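Local coordinates for protein oligopeptide ABC transporter OppAIV (Borrelia burgdorferi B31, PDB 4GL8) that probably captures oligopeptides outside the inner membrane and hands them to an ABC transporter for import, and holds a peptide in this crystal, at residues F32-G37 / F520-I525; Q46-T51 / G55-M60; P171-M176 / Q180-V185. One frame throughout, in Å; residues are numbered along the deposited sequence.

Interactions 1, 2 and 3 follow one another through the fold, the centre of interaction 2 lying about 14 Å from that of interaction 1 and 13 Å from that of interaction 3. Gln59 of interaction 2 joins it to interaction 1: its OE1 probably accepts a bond from Leu522 N at 2.9 Å, and its NE2 reaches Phe520 O. Toward interaction 3, Gln180 NE2 probably bonds Ile48 O, also at 2.9 Å. Interactions 1 and 3 do not meet, their nearest atoms being about 10 Å apart. The bound peptide lies beside interaction 2, where Asn49 and Thr51 make backbone hydrogen bonds with it, and also packs on Gln180 of interaction 3.

Interaction 1 (F32-G37 / F520-I525); sequences FKLNIG and FNLSEI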
# COMPACT_ATOMS: atom_id res chain seq x y z
N PHE A 32 -16.94 8.47 -16.14
CA PHE A 32 -15.56 8.09 -16.39
C PHE A 32 -15.39 6.63 -15.96
O PHE A 32 -15.84 6.25 -14.88
CB PHE A 32 -14.64 9.00 -15.57
CG PHE A 32 -13.19 8.68 -15.71
CD1 PHE A 32 -12.44 9.25 -16.72
CD2 PHE A 32 -12.57 7.85 -14.79
CE1 PHE A 32 -11.09 8.99 -16.84
CE2 PHE A 32 -11.21 7.59 -14.89
CZ PHE A 32 -10.47 8.15 -15.93
N LYS A 33 -14.76 5.82 -16.80
CA LYS A 33 -14.71 4.38 -16.59
C LYS A 33 -13.27 3.92 -16.61
O LYS A 33 -12.52 4.27 -17.54
CB LYS A 33 -15.43 3.66 -17.72
CG LYS A 33 -16.84 4.11 -17.97
CD LYS A 33 -17.46 3.30 -19.11
CE LYS A 33 -18.97 3.33 -19.02
NZ LYS A 33 -19.63 3.42 -20.34
N LEU A 34 -12.89 3.11 -15.64
CA LEU A 34 -11.53 2.61 -15.63
C LEU A 34 -11.40 1.20 -15.09
O LEU A 34 -12.24 0.72 -14.30
CB LEU A 34 -10.59 3.56 -14.88
CG LEU A 34 -10.76 3.62 -13.35
CD1 LEU A 34 -9.53 4.30 -12.76
CD2 LEU A 34 -12.06 4.33 -12.93
N ASN A 35 -10.33 0.53 -15.53
CA ASN A 35 -9.93 -0.74 -14.96
C ASN A 35 -8.79 -0.51 -13.96
O ASN A 35 -7.80 0.14 -14.30
CB ASN A 35 -9.52 -1.71 -16.06
CG ASN A 35 -8.81 -2.93 -15.51
OD1 ASN A 35 -7.65 -3.17 -15.84
ND2 ASN A 35 -9.49 -3.68 -14.62
N ILE A 36 -8.97 -1.03 -12.74
CA ILE A 36 -8.00 -0.90 -11.62
C ILE A 36 -7.26 -2.24 -11.36
O ILE A 36 -6.22 -2.26 -10.73
CB ILE A 36 -8.68 -0.39 -10.33
N GLY A 37 -7.79 -3.34 -11.89
CA GLY A 37 -7.03 -4.59 -11.98
C GLY A 37 -7.43 -5.75 -11.06
O GLY A 37 -6.92 -6.86 -11.24
N PHE A 520 -4.54 9.52 -6.00
CA PHE A 520 -5.36 10.15 -7.02
C PHE A 520 -6.70 10.64 -6.52
O PHE A 520 -7.38 9.93 -5.78
CB PHE A 520 -5.61 9.19 -8.17
CG PHE A 520 -4.37 8.62 -8.75
CD1 PHE A 520 -3.35 9.46 -9.19
CD2 PHE A 520 -4.19 7.25 -8.84
CE1 PHE A 520 -2.18 8.94 -9.71
CE2 PHE A 520 -3.03 6.75 -9.37
CZ PHE A 520 -2.03 7.59 -9.81
N ASN A 521 -7.07 11.83 -7.00
CA ASN A 521 -8.38 12.43 -6.80
C ASN A 521 -9.11 12.52 -8.15
O ASN A 521 -8.97 13.51 -8.93
CB ASN A 521 -8.23 13.82 -6.18
CG ASN A 521 -9.54 14.37 -5.65
OD1 ASN A 521 -10.65 14.07 -6.16
ND2 ASN A 521 -9.43 15.20 -4.64
N LEU A 522 -9.87 11.47 -8.44
CA LEU A 522 -10.53 11.36 -9.72
C LEU A 522 -11.67 12.38 -9.84
O LEU A 522 -12.12 12.64 -10.93
CB LEU A 522 -11.01 9.93 -9.96
CG LEU A 522 -9.94 8.84 -9.86
CD1 LEU A 522 -10.57 7.47 -10.05
CD2 LEU A 522 -8.82 9.02 -10.85
N SER A 523 -12.13 12.97 -8.73
CA SER A 523 -13.14 14.04 -8.78
C SER A 523 -12.65 15.30 -9.48
O SER A 523 -13.46 16.14 -9.86
CB SER A 523 -13.64 14.43 -7.40
OG SER A 523 -12.71 15.29 -6.78
N GLU A 524 -11.32 15.45 -9.62
CA GLU A 524 -10.74 16.59 -10.33
C GLU A 524 -10.70 16.36 -11.84
O GLU A 524 -10.26 17.25 -12.60
CB GLU A 524 -9.34 16.89 -9.79
CG GLU A 524 -9.39 17.39 -8.35
CD GLU A 524 -8.07 17.93 -7.84
OE1 GLU A 524 -7.06 17.88 -8.60
OE2 GLU A 524 -8.04 18.40 -6.67
N ILE A 525 -11.17 15.19 -12.31
CA ILE A 525 -11.23 14.96 -13.75
C ILE A 525 -12.33 15.82 -14.37
O ILE A 525 -13.43 15.94 -13.81
CB ILE A 525 -11.41 13.46 -14.08
CG1 ILE A 525 -10.08 12.73 -13.87
CG2 ILE A 525 -11.88 13.29 -15.53
CD1 ILE A 525 -10.17 11.22 -13.86
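Phe32 and Ile525 bury the most surface here, meeting where a strand near the start of the chain faces the loop that leads into its last strand. The CD1 methyl of Ile525 sits over one face of the Phe32 ring, 3.8 Å from the ring centroid and 14° off the normal, a CH-pi contact. It is shifted slightly toward the rim, so Phe32 CZ is its nearest ring atom at 3.7 Å. With CG anti to the backbone N (chi1 178°) the ring is carried toward the loop, and chi2 of 88° turns its face to Ile525. Phenylalanine offers a broad apolar face, and the longer branch of isoleucine carries a methyl over it.

Leu522, on the short 3-10 turn 522-524, adds a looser touch, its CD1 4.3 Å from Leu34 CD1; the terminal methyls of two leucines suit such a reach. Ile525 N bonds Leu522 O, tying the two loop residues together. Phe504 of strand 492-504 touches both Phe32 and Ile525, and Trp509 meets the Phe32 ring edge-to-face.

With no hydrogen bond between the segments, the join of these chain ends rests on dispersion and the burial of apolar surface.

Interaction 2 (Q46-T51 / G55-M60); sequences QLINDT and GIVSQM
Ile48 reaches across to Val57, the two side chains meeting tip to tip. At Ile48, CB branches beside Gln180, whose aliphatic part lies close to it. From there CG2, anti to the backbone N, points onward along its own segment and lies against the backbone of Asp50, 3.6 Å from Asp50 N and nearer still to Asp50 O. CG1 takes the other course, anti to the carbonyl carbon (chi1 -74°), and serves as the spacer that carries CD1 outward. CD1 makes the crossing: it lies 3.6 Å from Val57 CG2 and 3.8 Å from Val57 CB. A branched, apolar residue on each side fits this buried spot, the long arm of isoleucine bridging the 8.9 Å between the CA atoms of Ile48 and Val57.

The two segments are the approach to a helix and its later part. Asp50 is the N-cap of helix 51-57: its OD2 accepts a bond from Gly53 N and a weak one from Val52 N, while the indole NE1 of Trp408 also bonds this oxygen. A carboxylate suits the place, since it can take several N-H groups at once. Thr51 begins the first turn, with Gly55 N bonding Thr51 O at 3.0 Å. Having no side chain, Gly55 brings only backbone to this junction.

Further along the chain, Gln59 NE2 bonds back to Gly55 O at 2.9 Å, with an N-H...O angle of 163°. The same amide also bonds the backbone of Phe520 and Leu522. Thr51 faces the bound peptide, to which its OG1 makes a weak hydrogen bond.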
# COMPACT_ATOMS: atom_id res chain seq x y z
N GLN A 46 -10.99 1.07 7.60
CA GLN A 46 -10.26 0.66 8.81
C GLN A 46 -9.83 -0.79 8.70
O GLN A 46 -9.10 -1.27 9.56
CB GLN A 46 -11.10 0.92 10.06
CG GLN A 46 -11.40 2.40 10.24
CD GLN A 46 -12.02 2.73 11.59
OE1 GLN A 46 -12.72 1.91 12.19
NE2 GLN A 46 -11.73 3.94 12.09
N LEU A 47 -10.29 -1.48 7.64
CA LEU A 47 -9.90 -2.87 7.40
C LEU A 47 -9.06 -3.01 6.12
O LEU A 47 -8.46 -4.02 5.92
CB LEU A 47 -11.13 -3.77 7.28
CG LEU A 47 -12.14 -3.76 8.44
CD1 LEU A 47 -13.34 -4.65 8.14
CD2 LEU A 47 -11.51 -4.21 9.76
N ILE A 48 -9.06 -2.02 5.24
CA ILE A 48 -8.32 -2.13 3.97
C ILE A 48 -6.83 -2.13 4.22
O ILE A 48 -6.35 -1.27 4.93
CB ILE A 48 -8.65 -0.94 3.02
CG1 ILE A 48 -10.04 -1.10 2.43
CG2 ILE A 48 -7.65 -0.85 1.88
CD1 ILE A 48 -10.64 0.21 2.00
N ASN A 49 -6.11 -3.06 3.61
CA ASN A 49 -4.65 -3.07 3.72
C ASN A 49 -3.98 -3.18 2.37
O ASN A 49 -2.81 -3.55 2.30
CB ASN A 49 -4.18 -4.20 4.62
CG ASN A 49 -4.67 -5.57 4.16
OD1 ASN A 49 -5.04 -5.77 2.99
ND2 ASN A 49 -4.72 -6.52 5.11
N ASP A 50 -4.70 -2.80 1.33
CA ASP A 50 -4.33 -3.13 -0.06
C ASP A 50 -4.60 -1.94 -0.97
O ASP A 50 -5.46 -1.12 -0.64
CB ASP A 50 -5.12 -4.35 -0.54
CG ASP A 50 -6.53 -4.02 -0.89
OD1 ASP A 50 -7.38 -4.00 0.02
OD2 ASP A 50 -6.78 -3.79 -2.08
N THR A 51 -3.84 -1.81 -2.06
CA THR A 51 -3.94 -0.61 -2.91
C THR A 51 -5.22 -0.49 -3.75
O THR A 51 -5.56 0.61 -4.18
CB THR A 51 -2.75 -0.49 -3.92
OG1 THR A 51 -2.65 -1.70 -4.66
CG2 THR A 51 -1.47 -0.29 -3.17
N GLY A 55 -7.42 2.82 -3.25
CA GLY A 55 -7.62 3.72 -4.36
C GLY A 55 -9.08 4.07 -4.58
O GLY A 55 -9.42 5.19 -4.98
N ILE A 56 -9.95 3.11 -4.29
CA ILE A 56 -11.38 3.33 -4.38
C ILE A 56 -11.87 4.15 -3.17
O ILE A 56 -12.56 5.16 -3.34
CB ILE A 56 -12.10 1.97 -4.51
CG1 ILE A 56 -11.79 1.36 -5.88
CG2 ILE A 56 -13.60 2.12 -4.34
CD1 ILE A 56 -12.05 -0.11 -5.95
N VAL A 57 -11.54 3.72 -1.97
CA VAL A 57 -12.06 4.35 -0.76
C VAL A 57 -11.63 5.81 -0.66
O VAL A 57 -12.36 6.63 -0.12
CB VAL A 57 -11.59 3.59 0.50
CG1 VAL A 57 -10.74 4.43 1.44
CG2 VAL A 57 -12.76 3.05 1.26
N SER A 58 -10.45 6.12 -1.17
CA SER A 58 -9.96 7.47 -1.17
C SER A 58 -10.84 8.39 -2.04
O SER A 58 -10.84 9.61 -1.82
CB SER A 58 -8.48 7.51 -1.59
OG SER A 58 -8.36 7.26 -3.00
N GLN A 59 -11.64 7.82 -2.97
CA GLN A 59 -12.57 8.63 -3.76
C GLN A 59 -13.86 8.91 -3.02
O GLN A 59 -14.66 9.71 -3.49
CB GLN A 59 -12.91 7.98 -5.11
CG GLN A 59 -11.74 7.40 -5.86
CD GLN A 59 -10.61 8.39 -6.03
OE1 GLN A 59 -10.82 9.51 -6.49
NE2 GLN A 59 -9.41 7.99 -5.64
N MET A 60 -14.04 8.29 -1.85
CA MET A 60 -15.27 8.40 -1.13
C MET A 60 -15.14 9.00 0.24
O MET A 60 -16.08 9.60 0.69
CB MET A 60 -15.93 7.04 -1.00
CG MET A 60 -16.17 6.40 -2.34
SD MET A 60 -17.26 4.99 -2.25
CE MET A 60 -16.17 3.75 -1.62

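Interaction 3 (P171-M176 / Q180-V185); sequences PYFLDM and QTFIPV
A backbone bond of 2.9 Å from Ile183 N to Gln180 O closes the 3-10 turn 180-182, from which Phe182 reaches over to Met176 and Phe173. Phe182 carries most of the contact. Its CG lies anti to the carbonyl carbon (chi1 -74°), and the ring is thrown toward the short helix 173-176. There it meets two parts of Met176: the CG methylene, 3.5 Å from Phe182 CE2, and the carbonyl O, 3.3 Å from Phe182 CD2. Both lie on the same side of the ring plane, near CD2 and CE2. A phenylalanine suits the place because its wide, flat ring can touch two residues of the helix at once.

The Met176 chain leaves CG extended, and its sulfur passes the ring at a slant: SD is 5.3 Å from the Phe182 centroid and 52° off the normal, a Met-aromatic contact. An unbranched, polarisable side chain suits this position, since it can lie alongside an aromatic ring. Phe173, one helical turn before Met176, comes from the same side of the ring plane but reaches a different atom, its CE1 4.2 Å from Phe182 CE1; the two side chains cross obliquely, and the long reach of a phenylalanine brings its rim this far.

The cluster is shared with neighbouring parts of the fold. Helix 129-135 packs on all three residues, through Met131 and Val135 on Met176, Val135 on Phe173 and Ile132 on Phe182, while Tyr91 meets the Phe173 ring edge-to-face.

No hydrogen bond links the segments, so the turn is held against the helix mainly by dispersion and the burial of apolar surface.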
# COMPACT_ATOMS: atom_id res chain seq x y z
N PRO A 171 7.87 13.85 11.94
CA PRO A 171 7.72 14.82 10.86
C PRO A 171 6.82 14.34 9.74
O PRO A 171 6.22 15.17 9.06
CB PRO A 171 9.16 15.01 10.34
CG PRO A 171 10.05 14.51 11.45
CD PRO A 171 9.27 13.38 12.05
N TYR A 172 6.72 13.03 9.55
CA TYR A 172 5.81 12.47 8.54
C TYR A 172 4.39 12.17 9.05
O TYR A 172 3.57 11.62 8.32
CB TYR A 172 6.42 11.19 7.95
CG TYR A 172 6.94 10.24 8.99
CD1 TYR A 172 8.24 10.33 9.42
CD2 TYR A 172 6.11 9.29 9.57
CE1 TYR A 172 8.73 9.47 10.40
CE2 TYR A 172 6.59 8.41 10.53
CZ TYR A 172 7.91 8.52 10.93
OH TYR A 172 8.41 7.69 11.90
N PHE A 173 4.07 12.50 10.29
CA PHE A 173 2.67 12.27 10.76
C PHE A 173 1.57 12.90 9.86
O PHE A 173 0.58 12.24 9.50
CB PHE A 173 2.51 12.80 12.18
CG PHE A 173 1.13 12.63 12.73
CD1 PHE A 173 0.57 11.37 12.86
CD2 PHE A 173 0.37 13.74 13.09
CE1 PHE A 173 -0.70 11.20 13.35
CE2 PHE A 173 -0.91 13.58 13.59
CZ PHE A 173 -1.44 12.30 13.73
N LEU A 174 1.71 14.15 9.50
CA LEU A 174 0.70 14.76 8.63
C LEU A 174 0.46 13.93 7.34
O LEU A 174 -0.68 13.70 6.94
CB LEU A 174 1.05 16.22 8.29
CG LEU A 174 1.18 17.19 9.47
CD1 LEU A 174 1.79 18.54 9.10
CD2 LEU A 174 -0.19 17.42 10.10
N ASP A 175 1.52 13.47 6.71
CA ASP A 175 1.37 12.76 5.45
C ASP A 175 0.68 11.40 5.68
O ASP A 175 -0.05 10.90 4.84
CB ASP A 175 2.74 12.60 4.79
CG ASP A 175 2.63 12.13 3.39
OD1 ASP A 175 2.05 12.87 2.57
OD2 ASP A 175 3.08 11.02 3.11
N MET A 176 0.87 10.89 6.88
CA MET A 176 0.32 9.65 7.38
C MET A 176 -1.21 9.70 7.51
O MET A 176 -1.90 8.69 7.34
CB MET A 176 0.99 9.45 8.75
CG MET A 176 0.87 8.15 9.43
SD MET A 176 2.18 8.11 10.71
CE MET A 176 2.22 6.34 10.81
N GLN A 180 -5.61 5.38 4.64
CA GLN A 180 -7.00 5.01 4.91
C GLN A 180 -7.25 4.59 6.34
O GLN A 180 -8.29 4.88 6.84
CB GLN A 180 -7.49 3.94 3.93
CG GLN A 180 -6.97 2.52 4.16
CD GLN A 180 -5.63 2.23 3.51
OE1 GLN A 180 -5.05 3.05 2.79
NE2 GLN A 180 -5.13 1.04 3.75
N THR A 181 -6.30 3.93 6.98
CA THR A 181 -6.40 3.56 8.39
C THR A 181 -6.73 4.75 9.29
O THR A 181 -7.40 4.59 10.34
CB THR A 181 -5.04 2.98 8.86
OG1 THR A 181 -4.71 1.86 8.05
CG2 THR A 181 -5.09 2.53 10.25
N PHE A 182 -6.27 5.94 8.88
CA PHE A 182 -6.51 7.16 9.61
C PHE A 182 -7.74 7.94 9.16
O PHE A 182 -8.09 8.96 9.76
CB PHE A 182 -5.30 8.08 9.53
CG PHE A 182 -4.13 7.65 10.36
CD1 PHE A 182 -3.99 8.09 11.66
CD2 PHE A 182 -3.14 6.88 9.82
CE1 PHE A 182 -2.89 7.77 12.40
CE2 PHE A 182 -2.05 6.52 10.57
CZ PHE A 182 -1.91 6.97 11.87
N ILE A 183 -8.43 7.47 8.14
CA ILE A 183 -9.58 8.21 7.60
C ILE A 183 -10.80 7.91 8.46
O ILE A 183 -11.10 6.76 8.71
CB ILE A 183 -9.83 7.87 6.11
CG1 ILE A 183 -8.61 8.29 5.30
CG2 ILE A 183 -11.08 8.59 5.61
CD1 ILE A 183 -8.66 7.95 3.82
N PRO A 184 -11.49 8.96 8.94
CA PRO A 184 -12.65 8.73 9.79
C PRO A 184 -13.80 8.06 9.04
O PRO A 184 -13.99 8.32 7.83
CB PRO A 184 -13.06 10.15 10.23
CG PRO A 184 -11.80 10.97 10.06
CD PRO A 184 -11.18 10.40 8.82
N VAL A 185 -14.56 7.23 9.77
CA VAL A 185 -15.70 6.51 9.21
C VAL A 185 -16.96 6.86 10.00
O VAL A 185 -16.85 7.28 11.14
CB VAL A 185 -15.47 4.99 9.21
CG1 VAL A 185 -14.39 4.62 8.22
CG2 VAL A 185 -15.11 4.49 10.60